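PlyP35 (Listeria phage P35, PDB 6S3Y) probably binds the Listeria cell wall as the C-terminal targeting part of a phage endolysin, holding the lytic enzyme on its substrate. Local coordinates at residues 4-9 against 108-113; 9-14 against 135-140; 21-26 against 92-97; 100-105 against 120-125. All blocks are in the same frame, centred on the assembly; numbering follows the deposited sequence.

How the interactions relate
Interactions 1 and 2 share strand 6-17 and V9, with centres about 12 Å apart: one joins that strand to strand 107-110, the other to strand 136-137, in one antiparallel sheet. Interaction 4 packs strand 99-103 against strand 117-121. Its centre lies about 13 Å from that of interaction 1 (L120 touches T110 and I8) and about 14 Å from that of interaction 2, where I10 O probably hydrogen-bonds G105 N. Interaction 3 joins two loops and meets interaction 2 where F22 touches M135. Along the chain, interactions 3 and then 4 fall between the segments of interaction 2. Start and end of the chain thus share one sheet with its second cell wall binding region.

Interaction 1. Residues 4-9 against 108-113; sequences ENINIV and GITHPA
I6 faces T110 and I8 faces G108 as antiparallel hydrogen-bonded pairs, with N7 and I109 as the non-hydrogen-bonded pair between them. Each outer pair exchanges two backbone bonds; that from I8 N to G108 O is 3.0 Å long and nearly straight at 172°. The tight side is the face bearing I6, I8 and T110. There CG2 of T110 lies 3.7 Å from CG2 of I8, the two side chains crossing at about a right angle, and 4.0 Å from CB of I6. Threonine suits this place because its two branches do different work: with OG1 turned anti to the backbone N (chi1 -172°), the hydroxyl bonds to O of P119 while the methyl joins the isoleucines. G108 has no side chain, and CG1 of I8 settles 3.6 Å from its O. F136 also packs on I8.

The other face is looser and wetter. N7 and I109 lie side by side, pointing the same way, with OD1 of N7 3.6 Å from CG1 of I109, and a water donates to both N7 OD1 and G108 O. Past the strand ends, O of E4 sits at the edge of the H111 ring, 3.0 Å from CD2, and the E4 side chain crosses the proline ring of P112. Antiparallel pairing with one packed face and a more open one fits strands at the surface of a beta barrel, consistent with the SH3-like family.

Interaction 2. Residues 9-14 against 135-140; sequences VIKDVG and MFDIKK
V9 and D137 form an antiparallel hydrogen-bonded pair, by which the short strand 136-137 joins strand 6-17 in the all-beta, probably SH3-like, fold. Both side chains emerge on the same face and meet at a slant, CG1 of V9 lying 4.1 Å from CB of D137. Next to them I10 and F136 make the non-hydrogen-bonded pair, with CA atoms only 4.2 Å apart, and their side chains diverge. I10, branched and buried, turns to A86, F106 and I131. The backbone pairing sets CB of F136 3.4 Å from O of V9; beyond it, CG stands between the backbone N and carbonyl carbon (chi1 63°), and the ring runs off to meet Y118 edge-to-face.

K11 approaches D137 at about a right angle. Its chain is extended beyond CG, so that aliphatic carbons pass the carboxylate: CE comes within 3.5 Å of OD1 and CG within 3.9 Å of OD2. NZ remains 4.4 Å from OD1 of D137, beyond a salt bridge, and is instead hydrogen-bonded to O of Y134 and OE1 of Q30. The carboxylate's negative charge would still favour the ammonium group nearby. A long, flexible lysine fits here, since its methylenes can pass D137 and O of F136 while its end reaches these acceptors. M135, present as selenomethionine in this SeMet crystal, starts away from 9-14 and packs on F22 and W89, but offers its carbonyl: N of K11 donates to O of M135 at 3.1 Å.

Interaction 3. Residues 21-26 against 92-97; sequences QFLNSK and KKLNGG
L23 and L94 bring two irregular loops together with their CA atoms 5.9 Å apart, L94 adopting the left-handed backbone conformation (phi 57°) while two waters fill the place of direct backbone bonds. One water accepts from N of F22, at 2.9 Å, and donates to O of L94; the other accepts from N of L23 and donates to O of K93, at 3.1 Å. Beside this polar seam, CB of L94 lies 4.2 Å from CB of F22 and equally far from CB of L23. L23 has CG anti to its own N (chi1 175°), which carries CD1 to 3.8 Å from O of K92; its CB lies 3.5 Å from O of K93. Leucine serves at both positions because its compact apolar end can rest on F117, which touches L23 and L94 alike. F22 starts toward L94, whose O lies at the edge of its ring, near the plane, but the ring leads away to W46 and W89, the aromatic company that suits a buried phenylalanine. K92 reaches outward to a salt bridge with D115. This water-bridged packing joins the loop after strand 6-17 to that after strand 78-89, within a probably SH3-like cell wall binding fold.

Interaction 4. Residues 100-105 against 120-125; sequences INLKRG and LYFASR
L120 reaches out from strand 117-121 toward L102, and the two side chains meet tip to tip, their CD1 atoms 4.1 Å apart. Both leucines are buried, and each also rests on I131, so a branched aliphatic end that can touch two neighbours suits either position.

Next to touch is F122. Its ring offers one face to I100, whose CD1 lies 4.0 Å from CE2, the two side chains coming from opposite directions; CD2 of L102 approaches obliquely, 4.2 Å from CZ. A flat aromatic ring suits this site, since it can receive two aliphatic ends at once, and it also packs on C88 and F106. Contact here is made by side chains alone: the nearest CA atoms, those of I100 and F122, are 10.7 Å apart, the spacing of beta layers packed face to face. Strand 99-103 pairs with strand 78-89 and strand 117-121 with strand 128-132; this packing joins the two, with the leucines buried and F122 and I100 nearer the surface, consistent with a small SH3-like barrel.

F122 also opens a type I turn that ends at R125, closed by a weak bond of 3.0 Å from N of R125 to O of F122. The turn sends R125 back toward I100. Its chain bends at chi2 (-70°) and chi3 (-54°), bringing the guanidinium obliquely past the isoleucine, with NH1 3.8 Å from CD1 of I100, while NH2 makes a salt bridge to OD2 of D98.

Interaction 1. Residues 4-9 against 108-113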
loop_
_atom_site.group_PDB
_atom_site.type_symbol
_atom_site.label_atom_id
_atom_site.label_comp_id
_atom_site.label_asym_id
_atom_site.label_seq_id
_atom_site.Cartn_x
_atom_site.Cartn_y
_atom_site.Cartn_z
ATOM N N GLU A 4 18.562 -14.369 11.186
ATOM C CA GLU A 4 18.204 -14.762 9.830
ATOM C C GLU A 4 17.877 -13.541 8.982
ATOM O O GLU A 4 17.362 -12.572 9.533
ATOM C CB GLU A 4 16.959 -15.649 9.800
ATOM C CG GLU A 4 17.085 -16.901 10.613
ATOM C CD GLU A 4 15.901 -17.839 10.394
ATOM O OE1 GLU A 4 14.750 -17.341 10.463
ATOM O OE2 GLU A 4 16.127 -19.042 10.088
ATOM N N ASN A 5 18.130 -13.601 7.683
ATOM C CA ASN A 5 17.654 -12.574 6.723
ATOM C C ASN A 5 16.570 -13.176 5.819
ATOM O O ASN A 5 16.505 -14.413 5.653
ATOM C CB ASN A 5 18.781 -11.876 5.956
ATOM C CG ASN A 5 19.669 -12.827 5.192
ATOM O OD1 ASN A 5 19.173 -13.630 4.404
ATOM N ND2 ASN A 5 20.972 -12.723 5.407
ATOM N N ILE A 6 15.730 -12.296 5.281
ATOM C CA ILE A 6 14.607 -12.604 4.355
ATOM C C ILE A 6 14.803 -11.712 3.134
ATOM O O ILE A 6 14.944 -10.481 3.300
ATOM C CB ILE A 6 13.260 -12.327 5.048
ATOM C CG1 ILE A 6 13.127 -13.060 6.384
ATOM C CG2 ILE A 6 12.112 -12.596 4.107
ATOM C CD1 ILE A 6 13.155 -14.568 6.210
ATOM N N ASN A 7 14.828 -12.299 1.944
ATOM C CA ASN A 7 14.773 -11.533 0.677
ATOM C C ASN A 7 13.297 -11.251 0.380
ATOM O O ASN A 7 12.494 -12.189 0.450
ATOM C CB ASN A 7 15.463 -12.291 -0.449
ATOM C CG ASN A 7 16.948 -12.427 -0.188
ATOM O OD1 ASN A 7 17.651 -11.434 -0.095
ATOM N ND2 ASN A 7 17.426 -13.649 -0.096
ATOM N N ILE A 8 12.966 -10.004 0.069
ATOM C CA ILE A 8 11.562 -9.592 -0.183
ATOM C C ILE A 8 11.496 -8.877 -1.522
ATOM O O ILE A 8 12.504 -8.295 -1.964
ATOM C CB ILE A 8 11.005 -8.722 0.957
ATOM C CG1 ILE A 8 11.634 -7.326 0.980
ATOM C CG2 ILE A 8 11.133 -9.434 2.283
ATOM C CD1 ILE A 8 10.943 -6.388 1.997
ATOM N N VAL A 9 10.315 -8.905 -2.120
ATOM C CA VAL A 9 9.998 -8.102 -3.324
ATOM C C VAL A 9 8.672 -7.385 -3.064
ATOM O O VAL A 9 7.688 -8.031 -2.645
ATOM C CB VAL A 9 10.000 -8.967 -4.604
ATOM C CG1 VAL A 9 9.217 -10.229 -4.421
ATOM C CG2 VAL A 9 9.506 -8.197 -5.821
ATOM N N GLY A 108 14.434 -6.069 -1.584
ATOM C CA GLY A 108 15.001 -5.651 -0.295
ATOM C C GLY A 108 15.428 -6.823 0.546
ATOM O O GLY A 108 15.128 -7.976 0.157
ATOM N N ILE A 109 16.059 -6.544 1.680
ATOM C CA ILE A 109 16.413 -7.568 2.696
ATOM C C ILE A 109 15.864 -7.094 4.037
ATOM O O ILE A 109 15.993 -5.906 4.332
ATOM C CB ILE A 109 17.932 -7.797 2.729
ATOM C CG1 ILE A 109 18.468 -8.242 1.358
ATOM C CG2 ILE A 109 18.293 -8.825 3.797
ATOM C CD1 ILE A 109 19.982 -8.340 1.291
ATOM N N THR A 110 15.245 -7.979 4.789
ATOM C CA THR A 110 14.707 -7.694 6.130
ATOM C C THR A 110 15.019 -8.895 7.017
ATOM O O THR A 110 15.832 -9.737 6.597
ATOM C CB THR A 110 13.217 -7.334 6.076
ATOM O OG1 THR A 110 12.813 -6.884 7.374
ATOM C CG2 THR A 110 12.352 -8.494 5.651
ATOM N N HIS A 111 14.432 -8.945 8.202
ATOM C CA HIS A 111 14.681 -9.985 9.229
ATOM C C HIS A 111 13.341 -10.353 9.818
ATOM O O HIS A 111 12.464 -9.503 9.846
ATOM C CB HIS A 111 15.638 -9.480 10.328
ATOM C CG HIS A 111 16.937 -9.005 9.774
ATOM N ND1 HIS A 111 17.133 -7.706 9.383
ATOM C CD2 HIS A 111 18.047 -9.684 9.426
ATOM C CE1 HIS A 111 18.333 -7.589 8.872
ATOM N NE2 HIS A 111 18.914 -8.783 8.886
ATOM N N PRO A 112 13.175 -11.598 10.305
ATOM C CA PRO A 112 11.954 -12.032 10.971
ATOM C C PRO A 112 11.561 -11.024 12.040
ATOM O O PRO A 112 12.393 -10.670 12.836
ATOM C CB PRO A 112 12.293 -13.376 11.639
ATOM C CG PRO A 112 13.447 -13.888 10.829
ATOM C CD PRO A 112 14.167 -12.672 10.269
ATOM N N ALA A 113 10.307 -10.583 11.986
ATOM C CA ALA A 113 9.718 -9.596 12.909
ATOM C C ALA A 113 8.475 -10.242 13.518
ATOM O O ALA A 113 7.517 -10.476 12.774
ATOM C CB ALA A 113 9.414 -8.303 12.188
HETATM O O HOH W 1 17.051 -9.164 -1.740
#

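Interaction 2. Residues 9-14 against 135-140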
loop_
_atom_site.group_PDB
_atom_site.type_symbol
_atom_site.label_atom_id
_atom_site.label_comp_id
_atom_site.label_asym_id
_atom_site.label_seq_id
_atom_site.Cartn_x
_atom_site.Cartn_y
_atom_site.Cartn_z
ATOM N N VAL A 9 10.315 -8.905 -2.120
ATOM C CA VAL A 9 9.998 -8.102 -3.324
ATOM C C VAL A 9 8.672 -7.385 -3.064
ATOM O O VAL A 9 7.688 -8.031 -2.645
ATOM C CB VAL A 9 10.000 -8.967 -4.604
ATOM C CG1 VAL A 9 9.217 -10.229 -4.421
ATOM C CG2 VAL A 9 9.506 -8.197 -5.821
ATOM N N ILE A 10 8.680 -6.072 -3.268
ATOM C CA ILE A 10 7.480 -5.227 -3.053
ATOM C C ILE A 10 6.457 -5.635 -4.132
ATOM O O ILE A 10 6.847 -5.784 -5.316
ATOM C CB ILE A 10 7.848 -3.735 -3.043
ATOM C CG1 ILE A 10 8.243 -3.269 -1.636
ATOM C CG2 ILE A 10 6.698 -2.873 -3.576
ATOM C CD1 ILE A 10 9.311 -4.099 -0.976
ATOM N N LYS A 11 5.206 -5.820 -3.730
ATOM C CA LYS A 11 4.139 -6.351 -4.628
ATOM C C LYS A 11 3.876 -5.392 -5.790
ATOM O O LYS A 11 4.144 -4.168 -5.670
ATOM C CB LYS A 11 2.844 -6.618 -3.867
ATOM C CG LYS A 11 2.924 -7.750 -2.860
ATOM C CD LYS A 11 1.605 -7.898 -2.084
ATOM C CE LYS A 11 1.616 -9.121 -1.206
ATOM N NZ LYS A 11 0.454 -9.164 -0.305
ATOM N N ASP A 12 3.288 -5.940 -6.849
ATOM C CA ASP A 12 2.909 -5.207 -8.082
ATOM C C ASP A 12 1.480 -4.674 -7.941
ATOM O O ASP A 12 0.742 -4.652 -8.974
ATOM C CB ASP A 12 3.023 -6.163 -9.285
ATOM C CG ASP A 12 3.010 -5.430 -10.619
ATOM O OD1 ASP A 12 3.663 -4.362 -10.714
ATOM O OD2 ASP A 12 2.304 -5.914 -11.502
ATOM N N VAL A 13 1.090 -4.218 -6.740
ATOM C CA VAL A 13 -0.333 -3.842 -6.433
ATOM C C VAL A 13 -0.415 -2.465 -5.759
ATOM O O VAL A 13 0.609 -1.986 -5.165
ATOM C CB VAL A 13 -1.011 -4.905 -5.556
ATOM C CG1 VAL A 13 -0.916 -6.294 -6.190
ATOM C CG2 VAL A 13 -0.442 -4.913 -4.132
ATOM N N GLY A 14 -1.590 -1.847 -5.870
ATOM C CA GLY A 14 -2.075 -0.774 -4.972
ATOM C C GLY A 14 -2.976 -1.355 -3.905
ATOM O O GLY A 14 -3.628 -2.394 -4.141
HETATM N N MSE A 135 2.755 -5.812 2.244
HETATM C CA MSE A 135 3.237 -5.027 1.109
HETATM C C MSE A 135 4.325 -5.748 0.308
HETATM O O MSE A 135 4.808 -5.182 -0.681
HETATM C CB MSE A 135 3.743 -3.657 1.558
HETATM C CG MSE A 135 2.634 -2.771 2.070
HETATM SE SE MSE A 135 3.232 -0.975 2.472
HETATM C CE MSE A 135 1.654 0.017 2.102
ATOM N N PHE A 136 4.682 -6.974 0.690
ATOM C CA PHE A 136 5.750 -7.660 -0.030
ATOM C C PHE A 136 5.495 -9.178 -0.096
ATOM O O PHE A 136 4.699 -9.738 0.691
ATOM C CB PHE A 136 7.118 -7.382 0.618
ATOM C CG PHE A 136 7.300 -7.884 2.030
ATOM C CD1 PHE A 136 7.665 -9.197 2.280
ATOM C CD2 PHE A 136 7.149 -7.028 3.113
ATOM C CE1 PHE A 136 7.859 -9.640 3.588
ATOM C CE2 PHE A 136 7.344 -7.480 4.414
ATOM C CZ PHE A 136 7.690 -8.781 4.666
ATOM N N ASP A 137 6.213 -9.828 -1.013
ATOM C CA ASP A 137 6.291 -11.308 -1.122
ATOM C C ASP A 137 7.701 -11.784 -0.734
ATOM O O ASP A 137 8.668 -11.027 -0.881
ATOM C CB ASP A 137 5.905 -11.756 -2.527
ATOM C CG ASP A 137 4.416 -11.627 -2.829
ATOM O OD1 ASP A 137 3.578 -11.894 -1.902
ATOM O OD2 ASP A 137 4.109 -11.259 -3.968
ATOM N N ILE A 138 7.783 -13.016 -0.277
ATOM C CA ILE A 138 9.016 -13.775 -0.008
ATOM C C ILE A 138 9.102 -14.868 -1.080
ATOM O O ILE A 138 8.221 -15.781 -1.071
ATOM C CB ILE A 138 8.981 -14.362 1.414
ATOM C CG1 ILE A 138 8.774 -13.281 2.496
ATOM C CG2 ILE A 138 10.221 -15.230 1.640
ATOM C CD1 ILE A 138 8.445 -13.854 3.831
ATOM N N LYS A 139 10.093 -14.781 -1.969
ATOM C CA LYS A 139 10.284 -15.723 -3.108
ATOM C C LYS A 139 10.536 -17.161 -2.615
ATOM O O LYS A 139 11.431 -17.304 -1.776
ATOM C CB LYS A 139 11.461 -15.249 -3.959
ATOM C CG LYS A 139 11.800 -16.162 -5.130
ATOM C CD LYS A 139 12.748 -15.532 -6.125
ATOM C CE LYS A 139 13.811 -16.487 -6.621
ATOM N NZ LYS A 139 14.279 -16.121 -7.985
ATOM N N LYS A 140 9.784 -18.160 -3.133
ATOM C CA LYS A 140 9.977 -19.616 -2.872
ATOM C C LYS A 140 10.847 -20.222 -3.975
ATOM O O LYS A 140 11.815 -19.641 -4.418
ATOM C CB LYS A 140 8.674 -20.427 -2.866
ATOM C CG LYS A 140 7.402 -19.706 -2.432
ATOM C CD LYS A 140 6.520 -20.495 -1.492
ATOM C CE LYS A 140 5.648 -19.608 -0.632
ATOM N NZ LYS A 140 6.414 -18.578 0.118
#

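Interaction 3. Residues 21-26 against 92-97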
loop_
_atom_site.group_PDB
_atom_site.type_symbol
_atom_site.label_atom_id
_atom_site.label_comp_id
_atom_site.label_asym_id
_atom_site.label_seq_id
_atom_site.Cartn_x
_atom_site.Cartn_y
_atom_site.Cartn_z
ATOM N N GLN A 21 -6.067 4.019 6.296
ATOM C CA GLN A 21 -4.838 3.945 7.124
ATOM C C GLN A 21 -4.094 2.676 6.697
ATOM O O GLN A 21 -4.752 1.717 6.256
ATOM C CB GLN A 21 -5.190 3.961 8.630
ATOM C CG GLN A 21 -6.243 2.925 9.036
ATOM C CD GLN A 21 -6.885 3.000 10.414
ATOM O OE1 GLN A 21 -7.738 3.838 10.687
ATOM N NE2 GLN A 21 -6.551 2.033 11.267
ATOM N N PHE A 22 -2.765 2.672 6.824
ATOM C CA PHE A 22 -1.916 1.511 6.498
ATOM C C PHE A 22 -1.774 0.570 7.688
ATOM O O PHE A 22 -1.556 -0.627 7.453
ATOM C CB PHE A 22 -0.596 2.034 5.967
ATOM C CG PHE A 22 -0.710 2.648 4.602
ATOM C CD1 PHE A 22 -0.998 1.862 3.490
ATOM C CD2 PHE A 22 -0.551 4.001 4.434
ATOM C CE1 PHE A 22 -1.077 2.434 2.240
ATOM C CE2 PHE A 22 -0.631 4.571 3.183
ATOM C CZ PHE A 22 -0.879 3.780 2.087
ATOM N N LEU A 23 -1.888 1.072 8.910
ATOM C CA LEU A 23 -1.771 0.259 10.159
ATOM C C LEU A 23 -3.168 -0.239 10.553
ATOM O O LEU A 23 -4.117 0.581 10.507
ATOM C CB LEU A 23 -1.172 1.143 11.263
ATOM C CG LEU A 23 -1.075 0.521 12.662
ATOM C CD1 LEU A 23 -0.040 -0.551 12.725
ATOM C CD2 LEU A 23 -0.797 1.562 13.748
ATOM N N ASN A 24 -3.281 -1.512 10.960
ATOM C CA ASN A 24 -4.508 -2.116 11.536
ATOM C C ASN A 24 -5.637 -2.051 10.499
ATOM O O ASN A 24 -6.775 -1.753 10.889
ATOM C CB ASN A 24 -4.953 -1.440 12.854
ATOM C CG ASN A 24 -3.941 -1.626 13.964
ATOM O OD1 ASN A 24 -3.325 -2.683 14.067
ATOM N ND2 ASN A 24 -3.745 -0.590 14.761
ATOM N N SER A 25 -5.328 -2.264 9.229
ATOM C CA SER A 25 -6.316 -2.312 8.124
ATOM C C SER A 25 -6.120 -3.610 7.343
ATOM O O SER A 25 -5.023 -4.136 7.317
ATOM C CB SER A 25 -6.236 -1.088 7.243
ATOM O OG SER A 25 -4.982 -1.016 6.565
ATOM N N LYS A 26 -7.197 -4.110 6.766
ATOM C CA LYS A 26 -7.212 -5.317 5.897
ATOM C C LYS A 26 -7.384 -4.851 4.461
ATOM O O LYS A 26 -8.056 -3.842 4.243
ATOM C CB LYS A 26 -8.356 -6.253 6.296
ATOM C CG LYS A 26 -8.142 -6.960 7.622
ATOM C CD LYS A 26 -9.388 -7.524 8.218
ATOM C CE LYS A 26 -9.061 -8.412 9.399
ATOM N NZ LYS A 26 -10.273 -9.127 9.859
ATOM N N LYS A 92 6.494 2.845 13.654
ATOM C CA LYS A 92 5.539 1.722 13.507
ATOM C C LYS A 92 4.078 2.214 13.495
ATOM O O LYS A 92 3.199 1.358 13.501
ATOM C CB LYS A 92 5.848 0.710 14.599
ATOM C CG LYS A 92 7.261 0.180 14.547
ATOM C CD LYS A 92 7.534 -0.919 15.519
ATOM C CE LYS A 92 8.970 -1.388 15.477
ATOM N NZ LYS A 92 9.172 -2.517 16.408
ATOM N N LYS A 93 3.839 3.520 13.454
ATOM C CA LYS A 93 2.474 4.080 13.297
ATOM C C LYS A 93 2.056 4.004 11.819
ATOM O O LYS A 93 0.825 3.994 11.548
ATOM C CB LYS A 93 2.446 5.520 13.793
ATOM C CG LYS A 93 2.690 5.697 15.288
ATOM C CD LYS A 93 2.367 7.163 15.689
ATOM C CE LYS A 93 3.424 7.909 16.502
ATOM N NZ LYS A 93 4.002 7.052 17.566
ATOM N N LEU A 94 3.042 3.952 10.901
ATOM C CA LEU A 94 2.800 3.839 9.436
ATOM C C LEU A 94 1.930 5.023 9.010
ATOM O O LEU A 94 0.963 4.815 8.292
ATOM C CB LEU A 94 2.127 2.508 9.078
ATOM C CG LEU A 94 2.732 1.238 9.691
ATOM C CD1 LEU A 94 2.182 -0.010 9.024
ATOM C CD2 LEU A 94 4.260 1.200 9.569
ATOM N N ASN A 95 2.299 6.238 9.431
ATOM C CA ASN A 95 1.448 7.418 9.186
ATOM C C ASN A 95 2.313 8.671 9.256
ATOM O O ASN A 95 2.608 9.099 10.364
ATOM C CB ASN A 95 0.269 7.397 10.168
ATOM C CG ASN A 95 -0.646 8.590 10.057
ATOM O OD1 ASN A 95 -0.698 9.247 9.033
ATOM N ND2 ASN A 95 -1.358 8.876 11.131
ATOM N N GLY A 96 2.683 9.248 8.110
ATOM C CA GLY A 96 3.522 10.460 8.063
ATOM C C GLY A 96 4.912 10.205 8.647
ATOM O O GLY A 96 5.443 9.060 8.503
ATOM N N GLY A 97 5.492 11.219 9.279
ATOM C CA GLY A 97 6.907 11.188 9.688
ATOM C C GLY A 97 7.780 11.077 8.453
ATOM O O GLY A 97 7.429 11.659 7.404
HETATM O O HOH W 2 -1.702 5.292 7.540
HETATM O O HOH W 3 -1.632 3.905 9.703
#

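Interaction 4. Residues 100-105 against 120-125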
loop_
_atom_site.group_PDB
_atom_site.type_symbol
_atom_site.label_atom_id
_atom_site.label_comp_id
_atom_site.label_asym_id
_atom_site.label_seq_id
_atom_site.Cartn_x
_atom_site.Cartn_y
_atom_site.Cartn_z
ATOM N N ILE A 100 9.277 6.471 2.828
ATOM C CA ILE A 100 9.892 6.292 1.479
ATOM C C ILE A 100 8.895 5.523 0.609
ATOM O O ILE A 100 8.409 4.475 1.049
ATOM C CB ILE A 100 11.241 5.568 1.603
ATOM C CG1 ILE A 100 12.210 6.334 2.533
ATOM C CG2 ILE A 100 11.834 5.321 0.233
ATOM C CD1 ILE A 100 13.458 5.536 2.906
ATOM N N ASN A 101 8.636 6.055 -0.583
ATOM C CA ASN A 101 7.879 5.392 -1.670
ATOM C C ASN A 101 8.770 4.269 -2.219
ATOM O O ASN A 101 9.833 4.598 -2.768
ATOM C CB ASN A 101 7.462 6.412 -2.735
ATOM C CG ASN A 101 6.648 5.784 -3.851
ATOM O OD1 ASN A 101 7.021 4.730 -4.349
ATOM N ND2 ASN A 101 5.544 6.410 -4.258
ATOM N N LEU A 102 8.398 3.002 -2.020
ATOM C CA LEU A 102 9.111 1.848 -2.608
ATOM C C LEU A 102 8.440 1.457 -3.937
ATOM O O LEU A 102 7.241 1.099 -3.937
ATOM C CB LEU A 102 9.108 0.699 -1.610
ATOM C CG LEU A 102 9.775 1.004 -0.270
ATOM C CD1 LEU A 102 9.660 -0.175 0.699
ATOM C CD2 LEU A 102 11.239 1.338 -0.466
ATOM N N LYS A 103 9.198 1.492 -5.027
ATOM C CA LYS A 103 8.714 1.164 -6.395
ATOM C C LYS A 103 8.178 -0.258 -6.410
ATOM O O LYS A 103 8.725 -1.130 -5.680
ATOM C CB LYS A 103 9.833 1.372 -7.432
ATOM C CG LYS A 103 9.469 2.230 -8.612
ATOM C CD LYS A 103 10.445 2.122 -9.796
ATOM C CE LYS A 103 10.040 3.106 -10.867
ATOM N NZ LYS A 103 8.763 2.740 -11.534
ATOM N N ARG A 104 7.119 -0.508 -7.184
ATOM C CA ARG A 104 6.663 -1.907 -7.413
ATOM C C ARG A 104 7.884 -2.734 -7.829
ATOM O O ARG A 104 8.650 -2.238 -8.624
ATOM C CB ARG A 104 5.546 -1.962 -8.457
ATOM C CG ARG A 104 5.929 -1.380 -9.805
ATOM C CD ARG A 104 4.638 -1.171 -10.598
ATOM N NE ARG A 104 4.798 -1.644 -11.987
ATOM C CZ ARG A 104 5.032 -0.872 -12.996
ATOM N NH1 ARG A 104 5.055 0.450 -12.841
ATOM N NH2 ARG A 104 5.174 -1.406 -14.187
ATOM N N GLY A 105 8.039 -3.927 -7.277
ATOM C CA GLY A 105 9.155 -4.836 -7.602
ATOM C C GLY A 105 10.449 -4.495 -6.880
ATOM O O GLY A 105 11.424 -5.213 -7.094
ATOM N N LEU A 120 13.954 -2.437 7.602
ATOM C CA LEU A 120 14.757 -2.168 6.385
ATOM C C LEU A 120 15.860 -1.192 6.811
ATOM O O LEU A 120 15.521 -0.020 7.171
ATOM C CB LEU A 120 13.899 -1.552 5.284
ATOM C CG LEU A 120 12.766 -2.435 4.771
ATOM C CD1 LEU A 120 11.883 -1.690 3.761
ATOM C CD2 LEU A 120 13.319 -3.688 4.144
ATOM N N TYR A 121 17.110 -1.661 6.756
ATOM C CA TYR A 121 18.290 -0.816 6.995
ATOM C C TYR A 121 18.775 -0.284 5.640
ATOM O O TYR A 121 19.263 -1.085 4.812
ATOM C CB TYR A 121 19.408 -1.581 7.706
ATOM C CG TYR A 121 20.583 -0.656 7.973
ATOM C CD1 TYR A 121 20.553 0.220 9.056
ATOM C CD2 TYR A 121 21.692 -0.591 7.133
ATOM C CE1 TYR A 121 21.631 1.049 9.352
ATOM C CE2 TYR A 121 22.743 0.278 7.372
ATOM C CZ TYR A 121 22.732 1.085 8.502
ATOM O OH TYR A 121 23.796 1.916 8.769
ATOM N N PHE A 122 18.694 1.024 5.443
ATOM C CA PHE A 122 19.191 1.720 4.220
ATOM C C PHE A 122 20.610 2.262 4.491
ATOM O O PHE A 122 20.743 3.104 5.365
ATOM C CB PHE A 122 18.204 2.824 3.846
ATOM C CG PHE A 122 16.925 2.314 3.236
ATOM C CD1 PHE A 122 16.897 1.879 1.921
ATOM C CD2 PHE A 122 15.775 2.195 3.992
ATOM C CE1 PHE A 122 15.728 1.376 1.367
ATOM C CE2 PHE A 122 14.593 1.713 3.430
ATOM C CZ PHE A 122 14.583 1.288 2.129
ATOM N N ALA A 123 21.632 1.745 3.813
ATOM C CA ALA A 123 23.044 2.197 3.880
ATOM C C ALA A 123 23.137 3.739 3.876
ATOM O O ALA A 123 23.690 4.294 4.853
ATOM C CB ALA A 123 23.827 1.599 2.735
ATOM N N SER A 124 22.570 4.403 2.867
ATOM C CA SER A 124 22.664 5.886 2.692
ATOM C C SER A 124 22.028 6.631 3.878
ATOM O O SER A 124 22.397 7.763 4.133
ATOM C CB SER A 124 22.031 6.313 1.402
ATOM O OG SER A 124 20.639 6.045 1.448
ATOM N N ARG A 125 21.096 6.010 4.577
ATOM C CA ARG A 125 20.381 6.596 5.753
ATOM C C ARG A 125 21.054 6.001 6.998
ATOM O O ARG A 125 21.797 5.005 6.842
ATOM C CB ARG A 125 18.892 6.225 5.717
ATOM C CG ARG A 125 18.253 6.363 4.355
ATOM C CD ARG A 125 18.121 7.804 3.975
ATOM N NE ARG A 125 17.414 8.544 4.992
ATOM C CZ ARG A 125 16.143 8.956 4.909
ATOM N NH1 ARG A 125 15.374 8.648 3.855
ATOM N NH2 ARG A 125 15.655 9.673 5.915
#